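Local coordinates for heme-binding protein A / AI-2 binding protein A (Helicobacter pylori SS1, PDB 6OFQ), which probably delivers peptides to an ABC transporter as its periplasmic substrate-binding protein, and binds the peptide STSA, at residues Ala173-Met181 with Ala430-Phe438. Sequence-based numbering, arbitrary orientation.
Sequences APFLANLGM and ADIADPDNF
In this type II periplasmic binding protein, Ile432 fits against Ala177 and Met181 where the short helix 175-178 meets the loop leading into helix 436-443. Its CD1 lies 3.8 Å from Ala177 CB, while the other branch, CG2, approaches the carbonyl oxygen Ala177 O at 3.6 Å. With chi1 at 70°, CG1 stands between the backbone N and the carbonyl carbon, and both branches can work against the same helix. Met181 crosses Ile432 and Asp431 roughly at right angles; its chain bends at the last torsion (chi3 57°), bringing CE to 3.5 Å from Asp431 OD2 and against the amide of Asn437. That Asp431-Asn437 pair is tied twice: Asn437 ND2 gives a nearly straight bond of 2.9 Å to Asp431 OD2, in the plane of its own amide, and Asp431 N returns one to Asn437 OD1 from above the carbonyl plane. Trp428 NE1 also donates to Asn437 OD1, and together these bonds hold the amide in its rotation. At the other end, Pro174 crosses Asp436 at about a right angle, its CG 3.7 Å from Asp436 CG. No direct hydrogen bond joins the segments; instead one water donates to both Asn178 OD1 (2.9 Å) and Asp436 OD1 (2.8 Å). Asp434 OD1 accepts from Asp436 N, a capping bond in the turn that leads into the helix. Asp434 OD2 and Asp436 OD2 form salt bridges with Arg480 and Lys472, respectively, while Tyr143 also bonds Asp431 OD2. Helix 142-147 packs on Asn178 and Met181, helix 477-494 on Pro174 and Asp436, and Phe68 of strand 66-68 touches Ile432.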
# COMPACT_ATOMS: atom_id res chain seq x y z
N ALA A 173 8.22 -16.80 -7.27
CA ALA A 173 8.12 -15.96 -8.45
C ALA A 173 8.10 -14.46 -8.12
O ALA A 173 8.80 -13.73 -8.80
CB ALA A 173 6.93 -16.35 -9.34
N PRO A 174 7.36 -14.03 -7.10
CA PRO A 174 7.37 -12.59 -6.75
C PRO A 174 8.59 -12.06 -6.08
O PRO A 174 8.66 -10.86 -5.84
CB PRO A 174 6.18 -12.45 -5.79
CG PRO A 174 5.40 -13.70 -5.95
CD PRO A 174 6.33 -14.77 -6.33
N PHE A 175 9.59 -12.89 -5.77
CA PHE A 175 10.66 -12.43 -4.86
C PHE A 175 11.40 -11.21 -5.38
O PHE A 175 11.64 -10.28 -4.60
CB PHE A 175 11.63 -13.59 -4.56
CG PHE A 175 12.60 -13.33 -3.41
CD1 PHE A 175 12.16 -13.20 -2.11
CD2 PHE A 175 13.95 -13.04 -3.70
CE1 PHE A 175 13.08 -12.95 -1.11
CE2 PHE A 175 14.87 -12.76 -2.70
CZ PHE A 175 14.41 -12.69 -1.42
N LEU A 176 11.80 -11.17 -6.65
CA LEU A 176 12.54 -10.04 -7.15
C LEU A 176 11.72 -8.77 -7.00
O LEU A 176 12.26 -7.76 -6.50
CB LEU A 176 12.98 -10.24 -8.59
CG LEU A 176 13.89 -9.16 -9.16
CD1 LEU A 176 15.23 -9.09 -8.51
CD2 LEU A 176 13.99 -9.35 -10.66
N ALA A 177 10.44 -8.79 -7.38
CA ALA A 177 9.60 -7.60 -7.26
C ALA A 177 9.36 -7.21 -5.80
O ALA A 177 9.39 -6.03 -5.42
CB ALA A 177 8.25 -7.88 -7.91
N ASN A 178 9.32 -8.21 -4.93
CA ASN A 178 9.16 -7.99 -3.50
C ASN A 178 10.28 -7.08 -2.96
O ASN A 178 10.12 -6.24 -2.04
CB ASN A 178 9.13 -9.24 -2.64
CG ASN A 178 7.90 -10.06 -2.84
OD1 ASN A 178 6.87 -9.61 -3.35
ND2 ASN A 178 8.04 -11.29 -2.39
N LEU A 179 11.49 -7.32 -3.46
CA LEU A 179 12.68 -6.59 -3.02
C LEU A 179 12.59 -5.14 -3.38
O LEU A 179 13.43 -4.35 -2.90
CB LEU A 179 13.98 -7.19 -3.60
CG LEU A 179 14.17 -8.65 -3.21
CD1 LEU A 179 15.48 -9.09 -3.89
CD2 LEU A 179 14.24 -8.79 -1.74
N GLY A 180 11.65 -4.68 -4.20
CA GLY A 180 11.37 -3.28 -4.49
C GLY A 180 10.36 -2.69 -3.56
O GLY A 180 10.10 -1.48 -3.69
N MET A 181 9.78 -3.45 -2.65
CA MET A 181 8.71 -2.95 -1.77
C MET A 181 9.28 -2.12 -0.60
O MET A 181 10.34 -2.45 -0.08
CB MET A 181 7.83 -4.08 -1.29
CG MET A 181 7.06 -4.72 -2.42
SD MET A 181 6.11 -6.16 -1.98
CE MET A 181 5.05 -5.49 -0.69
N ALA A 430 -1.79 -1.63 -5.31
CA ALA A 430 -0.70 -2.54 -5.66
C ALA A 430 0.64 -1.98 -5.29
O ALA A 430 0.98 -0.86 -5.66
CB ALA A 430 -0.72 -2.87 -7.14
N ASP A 431 1.46 -2.83 -4.67
CA ASP A 431 2.88 -2.55 -4.51
C ASP A 431 3.70 -2.97 -5.71
O ASP A 431 4.76 -2.42 -5.96
CB ASP A 431 3.46 -3.21 -3.24
CG ASP A 431 2.64 -2.85 -2.01
OD1 ASP A 431 2.52 -1.61 -1.73
OD2 ASP A 431 2.10 -3.79 -1.37
N ILE A 432 3.28 -4.05 -6.37
CA ILE A 432 3.91 -4.72 -7.53
C ILE A 432 2.74 -5.14 -8.42
O ILE A 432 1.65 -5.38 -7.92
CB ILE A 432 4.80 -5.88 -7.07
CG1 ILE A 432 4.00 -7.05 -6.53
CG2 ILE A 432 5.89 -5.35 -6.14
CD1 ILE A 432 4.83 -8.28 -6.25
N ALA A 433 3.04 -5.29 -9.71
CA ALA A 433 1.99 -5.75 -10.63
C ALA A 433 1.97 -7.28 -10.70
O ALA A 433 2.45 -7.89 -11.66
CB ALA A 433 2.16 -5.10 -12.02
N ASP A 434 1.41 -7.93 -9.67
CA ASP A 434 1.50 -9.37 -9.55
C ASP A 434 0.31 -9.72 -8.67
O ASP A 434 0.16 -9.21 -7.55
CB ASP A 434 2.81 -9.81 -8.91
CG ASP A 434 3.04 -11.31 -9.03
OD1 ASP A 434 2.25 -12.04 -8.43
OD2 ASP A 434 4.04 -11.68 -9.70
N PRO A 435 -0.52 -10.67 -9.08
CA PRO A 435 -1.63 -11.11 -8.20
C PRO A 435 -1.24 -11.52 -6.80
O PRO A 435 -2.07 -11.40 -5.88
CB PRO A 435 -2.30 -12.24 -9.00
CG PRO A 435 -1.96 -11.93 -10.43
CD PRO A 435 -0.56 -11.42 -10.36
N ASP A 436 -0.04 -12.02 -6.63
CA ASP A 436 0.38 -12.43 -5.30
C ASP A 436 0.24 -11.33 -4.24
O ASP A 436 -0.13 -11.59 -3.08
CB ASP A 436 1.83 -12.92 -5.33
CG ASP A 436 2.32 -13.47 -4.00
OD1 ASP A 436 2.93 -12.66 -3.27
OD2 ASP A 436 2.18 -14.66 -3.75
N ASN A 437 0.50 -10.10 -4.67
CA ASN A 437 0.54 -8.92 -3.77
C ASN A 437 -0.88 -8.61 -3.24
O ASN A 437 -0.97 -7.83 -2.26
CB ASN A 437 1.16 -7.74 -4.52
CG ASN A 437 1.18 -6.43 -3.72
OD1 ASN A 437 0.49 -5.47 -4.12
ND2 ASN A 437 1.93 -6.35 -2.66
N PHE A 438 -1.93 -9.08 -3.92
CA PHE A 438 -3.28 -8.95 -3.39
C PHE A 438 -3.69 -10.28 -2.78
O PHE A 438 -4.11 -10.35 -1.59
CB PHE A 438 -4.35 -8.51 -4.43
CG PHE A 438 -4.18 -7.08 -4.95
CD1 PHE A 438 -3.12 -6.70 -5.79
CD2 PHE A 438 -5.21 -6.17 -4.72
CE1 PHE A 438 -3.09 -5.39 -6.29
CE2 PHE A 438 -5.13 -4.87 -5.22
CZ PHE A 438 -4.09 -4.50 -6.03
O HOH W 1 4.04 -10.06 -3.37